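Local coordinates for putative iron-uptake ABC transport system,periplasmic iron-binding protein (Campylobacter jejuni, PDB 3E13) that binds a ferric ion between its two lobes and probably delivers it to an ABC transporter for iron uptake, at residues A59-L64 against I296-I301; E133-S138 against A183-A188; A141-T146 against N197-G202. All coordinates share one frame; numbering follows the deposited sequence.

Interaction 1 (A59-L64 against I296-I301); sequences ADISNL and IPVSKI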
loop_
_atom_site.group_PDB
_atom_site.type_symbol
_atom_site.label_atom_id
_atom_site.label_comp_id
_atom_site.label_asym_id
_atom_site.label_seq_id
_atom_site.Cartn_x
_atom_site.Cartn_y
_atom_site.Cartn_z
ATOM N N ALA A 59 2.211 4.541 -2.366
ATOM C CA ALA A 59 1.267 3.518 -2.019
ATOM C C ALA A 59 1.677 2.878 -0.681
ATOM O O ALA A 59 1.445 1.699 -0.429
ATOM C CB ALA A 59 1.228 2.487 -3.148
ATOM N N ASP A 60 2.309 3.675 0.163
ATOM C CA ASP A 60 2.966 3.164 1.369
ATOM C C ASP A 60 3.283 4.248 2.371
ATOM O O ASP A 60 3.831 5.316 2.027
ATOM C CB ASP A 60 4.241 2.434 0.960
ATOM C CG ASP A 60 5.042 1.995 2.106
ATOM O OD1 ASP A 60 6.254 2.426 2.228
ATOM O OD2 ASP A 60 4.585 1.172 2.928
ATOM N N ILE A 61 2.987 3.977 3.630
ATOM C CA ILE A 61 3.336 4.918 4.713
ATOM C C ILE A 61 4.849 5.131 4.808
ATOM O O ILE A 61 5.296 6.269 4.951
ATOM C CB ILE A 61 2.773 4.497 6.117
ATOM C CG1 ILE A 61 3.198 5.496 7.217
ATOM C CG2 ILE A 61 3.182 3.052 6.514
ATOM C CD1 ILE A 61 2.838 6.948 6.978
ATOM N N SER A 62 5.605 4.042 4.744
ATOM C CA SER A 62 7.021 4.167 5.084
ATOM C C SER A 62 7.787 5.007 4.071
ATOM O O SER A 62 8.675 5.772 4.444
ATOM C CB SER A 62 7.681 2.786 5.301
ATOM O OG SER A 62 6.999 2.072 6.345
ATOM N N ASN A 63 7.390 4.934 2.817
ATOM C CA ASN A 63 7.958 5.782 1.783
ATOM C C ASN A 63 7.741 7.278 2.063
ATOM O O ASN A 63 8.584 8.089 1.793
ATOM C CB ASN A 63 7.393 5.470 0.417
ATOM C CG ASN A 63 7.762 4.092 -0.093
ATOM O OD1 ASN A 63 7.033 3.479 -0.884
ATOM N ND2 ASN A 63 8.993 3.607 0.291
ATOM N N LEU A 64 6.560 7.643 2.558
ATOM C CA LEU A 64 6.308 9.010 2.955
ATOM C C LEU A 64 7.192 9.409 4.108
ATOM O O LEU A 64 7.727 10.500 4.103
ATOM C CB LEU A 64 4.826 9.193 3.373
ATOM C CG LEU A 64 3.903 9.060 2.171
ATOM C CD1 LEU A 64 2.501 8.721 2.689
ATOM C CD2 LEU A 64 3.860 10.328 1.291
ATOM N N ILE A 296 -2.453 -0.048 15.637
ATOM C CA ILE A 296 -1.201 0.680 15.739
ATOM C C ILE A 296 -1.219 1.880 14.781
ATOM O O ILE A 296 -1.691 1.764 13.638
ATOM C CB ILE A 296 -0.027 -0.273 15.453
ATOM C CG1 ILE A 296 1.302 0.422 15.830
ATOM C CG2 ILE A 296 0.011 -0.670 13.995
ATOM C CD1 ILE A 296 2.466 -0.562 15.777
ATOM N N PRO A 297 -0.698 3.038 15.201
ATOM C CA PRO A 297 -0.584 4.133 14.262
ATOM C C PRO A 297 0.380 3.777 13.156
ATOM O O PRO A 297 1.439 3.224 13.427
ATOM C CB PRO A 297 -0.044 5.262 15.121
ATOM C CG PRO A 297 -0.481 4.918 16.452
ATOM C CD PRO A 297 -0.279 3.434 16.553
ATOM N N VAL A 298 0.028 4.126 11.937
ATOM C CA VAL A 298 0.907 3.802 10.795
ATOM C C VAL A 298 2.229 4.526 10.921
ATOM O O VAL A 298 3.260 4.002 10.472
ATOM C CB VAL A 298 0.212 4.053 9.422
ATOM C CG1 VAL A 298 -0.898 3.063 9.205
ATOM C CG2 VAL A 298 -0.295 5.442 9.275
ATOM N N SER A 299 2.229 5.719 11.527
ATOM C CA SER A 299 3.501 6.405 11.799
ATOM C C SER A 299 4.476 5.582 12.677
ATOM O O SER A 299 5.696 5.603 12.434
ATOM C CB SER A 299 3.253 7.786 12.426
ATOM O OG SER A 299 2.682 7.662 13.714
ATOM N N LYS A 300 3.952 4.880 13.665
ATOM C CA LYS A 300 4.752 4.020 14.547
ATOM C C LYS A 300 5.339 2.811 13.792
ATOM O O LYS A 300 6.501 2.448 14.005
ATOM C CB LYS A 300 3.916 3.533 15.718
ATOM C CG LYS A 300 4.743 2.682 16.693
ATOM C CD LYS A 300 3.995 2.236 17.937
ATOM C CE LYS A 300 4.895 1.404 18.874
ATOM N NZ LYS A 300 5.311 -0.014 18.390
ATOM N N ILE A 301 4.563 2.206 12.908
ATOM C CA ILE A 301 5.091 1.150 12.024
ATOM C C ILE A 301 6.331 1.663 11.302
ATOM O O ILE A 301 7.384 1.035 11.318
ATOM C CB ILE A 301 4.057 0.711 10.982
ATOM C CG1 ILE A 301 2.854 0.063 11.677
ATOM C CG2 ILE A 301 4.684 -0.275 10.001
ATOM C CD1 ILE A 301 1.678 -0.180 10.707
#
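Ile61 and Val298 form an apolar helix-to-helix contact, a buried packing joint of the periplasmic binding protein fold in which two helix beginnings from distant parts of the chain meet: the first turn of helix 61-69, right after strand 55-58, and that of the short helix 298-302. The branched side chains cross obliquely. Ile61 reaches over with CG1, which extends anti to the backbone N (chi1 179°) and lies 4.0 Å from Val298 CB; its CD1 then comes up to Val298 CG2 at 4.2 Å. Around the pair, Trp96 packs on Ile61 and Ser299, and Ala302 on Ile61 and Ser62.

No hydrogen bond links the two segments, and the polar work is done within and beside each. Asp60 is the N-cap of helix 61-69: its OD1 accepts from Asn63 N at 2.8 Å, met from above the carboxylate plane, 41° out of it. The other oxygen, OD2, takes hydrogen bonds with Thr146 and Asn234, so the capping carboxylate is gripped at both oxygens and held against rotation. The side chain of Ile61 stands about 13 Å from the ferric ion, and so outside its coordination shell. The closest approach between the two segments is to backbone, Ile61 CG1 lying 3.6 Å from Val298 O.

Interaction 2 (E133-S138 against A183-A188); sequences EIVMRS and ARQVFA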
loop_
_atom_site.group_PDB
_atom_site.type_symbol
_atom_site.label_atom_id
_atom_site.label_comp_id
_atom_site.label_asym_id
_atom_site.label_seq_id
_atom_site.Cartn_x
_atom_site.Cartn_y
_atom_site.Cartn_z
ATOM N N GLU A 133 4.733 -23.577 0.206
ATOM C CA GLU A 133 3.297 -23.331 0.004
ATOM C C GLU A 133 2.932 -21.845 -0.030
ATOM O O GLU A 133 1.764 -21.516 -0.300
ATOM C CB GLU A 133 2.473 -24.027 1.094
ATOM C CG GLU A 133 2.519 -25.557 1.027
ATOM C CD GLU A 133 1.679 -26.217 2.127
ATOM O OE1 GLU A 133 1.491 -27.465 2.136
ATOM O OE2 GLU A 133 1.168 -25.480 2.985
ATOM N N ILE A 134 3.909 -20.984 0.174
ATOM C CA ILE A 134 3.677 -19.525 0.287
ATOM C C ILE A 134 4.307 -18.812 -0.891
ATOM O O ILE A 134 5.392 -19.186 -1.326
ATOM C CB ILE A 134 4.327 -18.993 1.574
ATOM C CG1 ILE A 134 3.931 -19.823 2.792
ATOM C CG2 ILE A 134 4.023 -17.501 1.773
ATOM C CD1 ILE A 134 2.548 -19.820 3.052
ATOM N N VAL A 135 3.680 -17.735 -1.391
ATOM C CA VAL A 135 4.342 -16.807 -2.301
ATOM C C VAL A 135 4.205 -15.360 -1.779
ATOM O O VAL A 135 3.169 -14.973 -1.228
ATOM C CB VAL A 135 3.825 -16.907 -3.776
ATOM C CG1 VAL A 135 4.320 -18.213 -4.417
ATOM C CG2 VAL A 135 2.309 -16.879 -3.845
ATOM N N MET A 136 5.253 -14.581 -1.995
ATOM C CA MET A 136 5.300 -13.194 -1.626
ATOM C C MET A 136 6.255 -12.532 -2.575
ATOM O O MET A 136 7.246 -13.134 -2.978
ATOM C CB MET A 136 5.781 -13.018 -0.190
ATOM C CG MET A 136 5.665 -11.571 0.307
ATOM S SD MET A 136 6.071 -11.412 2.071
ATOM C CE MET A 136 7.784 -11.045 1.982
ATOM N N ARG A 137 5.960 -11.291 -2.907
ATOM C CA ARG A 137 6.855 -10.481 -3.724
ATOM C C ARG A 137 8.140 -10.107 -2.990
ATOM O O ARG A 137 8.328 -10.370 -1.788
ATOM C CB ARG A 137 6.144 -9.244 -4.168
ATOM C CG ARG A 137 5.944 -8.190 -3.119
ATOM C CD ARG A 137 5.044 -7.105 -3.539
ATOM N NE ARG A 137 5.542 -6.363 -4.699
ATOM C CZ ARG A 137 4.813 -5.545 -5.451
ATOM N NH1 ARG A 137 3.504 -5.361 -5.223
ATOM N NH2 ARG A 137 5.365 -4.919 -6.459
ATOM N N SER A 138 9.023 -9.448 -3.737
ATOM C CA SER A 138 10.324 -9.084 -3.203
ATOM C C SER A 138 10.250 -8.378 -1.868
ATOM O O SER A 138 9.358 -7.586 -1.616
ATOM C CB SER A 138 11.036 -8.157 -4.177
ATOM O OG SER A 138 12.373 -7.925 -3.729
ATOM N N ALA A 183 -1.011 -13.686 -6.940
ATOM C CA ALA A 183 -2.391 -14.163 -7.001
ATOM C C ALA A 183 -2.566 -15.213 -8.110
ATOM O O ALA A 183 -3.302 -16.196 -7.955
ATOM C CB ALA A 183 -3.338 -12.992 -7.274
ATOM N N ARG A 184 -1.939 -14.967 -9.243
ATOM C CA ARG A 184 -2.025 -15.921 -10.351
ATOM C C ARG A 184 -1.402 -17.247 -9.924
ATOM O O ARG A 184 -1.920 -18.320 -10.284
ATOM C CB ARG A 184 -1.330 -15.403 -11.612
ATOM C CG ARG A 184 -1.593 -16.249 -12.902
ATOM C CD ARG A 184 -0.546 -15.944 -14.003
ATOM N NE ARG A 184 -0.679 -16.767 -15.219
ATOM C CZ ARG A 184 0.315 -17.011 -16.113
ATOM N NH1 ARG A 184 1.548 -16.495 -15.957
ATOM N NH2 ARG A 184 0.070 -17.794 -17.166
ATOM N N GLN A 185 -0.296 -17.206 -9.189
ATOM C CA GLN A 185 0.307 -18.434 -8.706
ATOM C C GLN A 185 -0.660 -19.242 -7.851
ATOM O O GLN A 185 -0.716 -20.449 -7.958
ATOM C CB GLN A 185 1.583 -18.169 -7.942
ATOM C CG GLN A 185 2.727 -17.725 -8.808
ATOM C CD GLN A 185 4.018 -17.473 -8.024
ATOM O OE1 GLN A 185 5.004 -18.264 -8.100
ATOM N NE2 GLN A 185 4.060 -16.369 -7.304
ATOM N N VAL A 186 -1.494 -18.581 -7.065
ATOM C CA VAL A 186 -2.538 -19.266 -6.293
ATOM C C VAL A 186 -3.682 -19.820 -7.142
ATOM O O VAL A 186 -4.105 -20.965 -6.963
ATOM C CB VAL A 186 -3.065 -18.305 -5.175
ATOM C CG1 VAL A 186 -4.339 -18.866 -4.456
ATOM C CG2 VAL A 186 -1.983 -18.083 -4.202
ATOM N N PHE A 187 -4.126 -19.013 -8.101
ATOM C CA PHE A 187 -5.092 -19.455 -9.096
ATOM C C PHE A 187 -4.606 -20.743 -9.804
ATOM O O PHE A 187 -5.378 -21.668 -9.980
ATOM C CB PHE A 187 -5.299 -18.349 -10.116
ATOM C CG PHE A 187 -6.032 -18.794 -11.331
ATOM C CD1 PHE A 187 -7.384 -19.052 -11.250
ATOM C CD2 PHE A 187 -5.385 -18.939 -12.548
ATOM C CE1 PHE A 187 -8.087 -19.464 -12.389
ATOM C CE2 PHE A 187 -6.066 -19.342 -13.660
ATOM C CZ PHE A 187 -7.417 -19.627 -13.573
ATOM N N ALA A 188 -3.326 -20.788 -10.179
ATOM C CA ALA A 188 -2.730 -21.821 -11.023
ATOM C C ALA A 188 -2.338 -23.064 -10.221
ATOM O O ALA A 188 -1.957 -24.075 -10.800
ATOM C CB ALA A 188 -1.511 -21.244 -11.711
#
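Val135 meets Gln185 where strand 134-135 is overlaid by helix 179-188, and the contact is one of a branched side chain against the end of a long one. The valine has CG1 anti to its carbonyl carbon (chi1 -72°), and this methyl lies against the amide carbon, Val135 CG1 being 3.7 Å from Gln185 CD. Gln185 likewise carries CG anti to the carbonyl carbon and beside the backbone N, and from there the chain runs extended (chi2 -179°), which brings its amide end across the valine's CB and CG1. Which end of that amide faces the methyl is doubtful, so the meeting is best read as van der Waals packing. One residue on, Val186 adds a looser apolar touch: its CG2 lies 4.5 Å from Val135 CG2, the second methyl of the same valine.

The side chains before and after Val135 start out the other way, the CB atoms of Ile134 and Met136 directed away from the helix, the alternation expected of extended chain. Strand 193-197 lies parallel to 134-135, and its Ala194 touches both valines. The arrangement is the helix-on-sheet packing of an alpha/beta lobe, as in periplasmic solute-binding proteins.

Interaction 3 (A141-T146 against N197-G202); sequences APYSKT and NTYYIG. With FE (Fe (III) ion), chain B.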
loop_
_atom_site.group_PDB
_atom_site.type_symbol
_atom_site.label_atom_id
_atom_site.label_comp_id
_atom_site.label_asym_id
_atom_site.label_seq_id
_atom_site.Cartn_x
_atom_site.Cartn_y
_atom_site.Cartn_z
ATOM N N ALA A 141 10.107 -4.562 -1.961
ATOM C CA ALA A 141 8.854 -3.859 -2.240
ATOM C C ALA A 141 8.352 -3.139 -1.008
ATOM O O ALA A 141 8.421 -3.726 0.090
ATOM C CB ALA A 141 7.787 -4.826 -2.674
ATOM N N PRO A 142 7.857 -1.910 -1.168
ATOM C CA PRO A 142 7.293 -1.167 -0.022
ATOM C C PRO A 142 6.315 -1.991 0.808
ATOM O O PRO A 142 6.412 -1.932 2.031
ATOM C CB PRO A 142 6.634 0.044 -0.664
ATOM C CG PRO A 142 7.493 0.294 -1.933
ATOM C CD PRO A 142 7.898 -1.080 -2.392
ATOM N N TYR A 143 5.403 -2.714 0.182
ATOM C CA TYR A 143 4.424 -3.498 0.978
ATOM C C TYR A 143 5.112 -4.520 1.870
ATOM O O TYR A 143 4.726 -4.695 3.010
ATOM C CB TYR A 143 3.383 -4.212 0.145
ATOM C CG TYR A 143 2.743 -3.331 -0.916
ATOM C CD1 TYR A 143 2.501 -1.961 -0.715
ATOM C CD2 TYR A 143 2.320 -3.872 -2.106
ATOM C CE1 TYR A 143 1.959 -1.208 -1.710
ATOM C CE2 TYR A 143 1.726 -3.114 -3.088
ATOM C CZ TYR A 143 1.510 -1.778 -2.867
ATOM O OH TYR A 143 1.035 -0.962 -3.869
ATOM N N SER A 144 6.217 -5.094 1.397
ATOM C CA SER A 144 6.914 -6.115 2.155
ATOM C C SER A 144 7.696 -5.495 3.280
ATOM O O SER A 144 7.699 -6.028 4.399
ATOM C CB SER A 144 7.918 -6.897 1.264
ATOM O OG SER A 144 7.280 -7.549 0.195
ATOM N N LYS A 145 8.372 -4.388 2.989
ATOM C CA LYS A 145 9.165 -3.655 3.986
ATOM C C LYS A 145 8.259 -3.162 5.115
ATOM O O LYS A 145 8.588 -3.316 6.274
ATOM C CB LYS A 145 9.877 -2.507 3.353
ATOM C CG LYS A 145 10.969 -2.987 2.463
ATOM C CD LYS A 145 11.807 -1.894 1.921
ATOM C CE LYS A 145 11.090 -1.044 0.947
ATOM N NZ LYS A 145 12.053 -0.045 0.237
ATOM N N THR A 146 7.108 -2.610 4.774
ATOM C CA THR A 146 6.215 -2.071 5.773
ATOM C C THR A 146 5.517 -3.144 6.578
ATOM O O THR A 146 5.357 -2.990 7.772
ATOM C CB THR A 146 5.247 -1.076 5.153
ATOM O OG1 THR A 146 6.022 0.058 4.688
ATOM C CG2 THR A 146 4.233 -0.559 6.188
ATOM N N ASN A 197 -2.387 -7.362 -1.190
ATOM C CA ASN A 197 -3.289 -6.312 -0.754
ATOM C C ASN A 197 -4.699 -6.574 -1.285
ATOM O O ASN A 197 -4.930 -7.157 -2.365
ATOM C CB ASN A 197 -2.844 -4.926 -1.220
ATOM C CG ASN A 197 -1.610 -4.407 -0.511
ATOM O OD1 ASN A 197 -1.256 -4.846 0.608
ATOM N ND2 ASN A 197 -0.948 -3.429 -1.146
ATOM N N THR A 198 -5.673 -6.177 -0.486
ATOM C CA THR A 198 -7.052 -6.447 -0.778
ATOM C C THR A 198 -7.543 -5.884 -2.105
ATOM O O THR A 198 -8.307 -6.546 -2.838
ATOM C CB THR A 198 -7.950 -5.854 0.322
ATOM O OG1 THR A 198 -7.499 -4.523 0.684
ATOM C CG2 THR A 198 -7.944 -6.664 1.608
ATOM N N TYR A 199 -7.150 -4.645 -2.410
ATOM C CA TYR A 199 -7.669 -3.971 -3.604
ATOM C C TYR A 199 -7.327 -4.713 -4.883
ATOM O O TYR A 199 -8.047 -4.656 -5.844
ATOM C CB TYR A 199 -7.257 -2.488 -3.669
ATOM C CG TYR A 199 -5.794 -2.283 -3.644
ATOM C CD1 TYR A 199 -5.070 -2.285 -4.820
ATOM C CD2 TYR A 199 -5.117 -2.153 -2.436
ATOM C CE1 TYR A 199 -3.720 -2.181 -4.798
ATOM C CE2 TYR A 199 -3.745 -2.037 -2.407
ATOM C CZ TYR A 199 -3.057 -2.030 -3.581
ATOM O OH TYR A 199 -1.668 -1.945 -3.582
ATOM N N TYR A 200 -6.202 -5.438 -4.893
ATOM C CA TYR A 200 -5.877 -6.204 -6.104
ATOM C C TYR A 200 -6.926 -7.263 -6.404
ATOM O O TYR A 200 -7.159 -7.565 -7.579
ATOM C CB TYR A 200 -4.493 -6.894 -6.030
ATOM C CG TYR A 200 -3.362 -5.872 -6.063
ATOM C CD1 TYR A 200 -3.152 -5.099 -7.178
ATOM C CD2 TYR A 200 -2.487 -5.713 -4.974
ATOM C CE1 TYR A 200 -2.116 -4.156 -7.219
ATOM C CE2 TYR A 200 -1.506 -4.771 -4.985
ATOM C CZ TYR A 200 -1.306 -3.998 -6.093
ATOM O OH TYR A 200 -0.329 -3.071 -6.159
ATOM N N ILE A 201 -7.558 -7.845 -5.371
ATOM C CA ILE A 201 -8.607 -8.842 -5.611
ATOM C C ILE A 201 -9.774 -8.174 -6.336
ATOM O O ILE A 201 -10.325 -8.729 -7.280
ATOM C CB ILE A 201 -9.083 -9.530 -4.285
ATOM C CG1 ILE A 201 -7.899 -10.255 -3.662
ATOM C CG2 ILE A 201 -10.290 -10.435 -4.536
ATOM C CD1 ILE A 201 -8.161 -10.806 -2.303
ATOM N N GLY A 202 -10.125 -6.955 -5.928
ATOM C CA GLY A 202 -11.106 -6.197 -6.658
ATOM C C GLY A 202 -10.750 -5.797 -8.055
ATOM O O GLY A 202 -11.586 -5.859 -8.950
HETATM FE FE FE B . -0.430 -1.389 -5.152
#
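Tyr143, Tyr199 and Tyr200 meet at the ferric ion, and metal coordination is the main bond between segments 141-146 and 197-202. The iron lies 2.0 Å from Tyr143 OH, 2.1 Å from Tyr199 OH and 2.0 Å from Tyr200 OH; His11 and Tyr12 complete the five protein ligands. Tyr143 and Tyr199 arrive from opposite directions, and the iron sits in the plane of the Tyr199 ring, at its edge. Their oxygens come to 2.9 Å, Tyr143 OH to Tyr199 OH, a closeness imposed by the shared cation and not a hydrogen bond.

Hydrogen bonding adds a second shell. Asn197 ND2 donates to Tyr199 OH at 2.9 Å and 162°, with the acceptor almost in the amide plane, so this ligand oxygen is held by both iron and amide. Such a donor would be expected to stabilise negative charge on the phenolic oxygen.

Face and edge contacts surround the rings. The same ND2 lies over the centre of one Tyr143 face, 3.2 Å above it, with ring and amide planes 56° apart. Tyr199 has CG between its backbone N and carbonyl carbon (chi1 58°), a rotation that lays its CE1 over the centre of the Tyr200 face. At the edge of the Tyr200 ring, Tyr143 CE2 is 4.1 Å from Tyr200 CE2.

Two helix beginnings thus present their tyrosines to one cation, an iron site of the ferric-binding branch of the periplasmic binding proteins, built from four tyrosines and a histidine.

In the fold
From the N terminus, the chain first passes His11 and Tyr12 and reaches segment 59-64 after strand 55-58; interaction 1 is closed only when segment 296-301 returns, 232 residues later. The other two contacts are nested inside that long loop. Segment 133-138 is met by 183-188 after 45 residues, and 141-146 by 197-202 after 51, so interactions 2 and 3 cross, their segments alternating along the chain. Together they tie helix 61-69 to helix 298-302, strand 134-135 to helix 179-188, and helix 142-155 to helix 198-205. Probable hydrogen bonds connect the contacts: Ser62 OG with Thr146 OG1 between interactions 1 and 3, and Ser144 OG with Ser138 O between interactions 3 and 2.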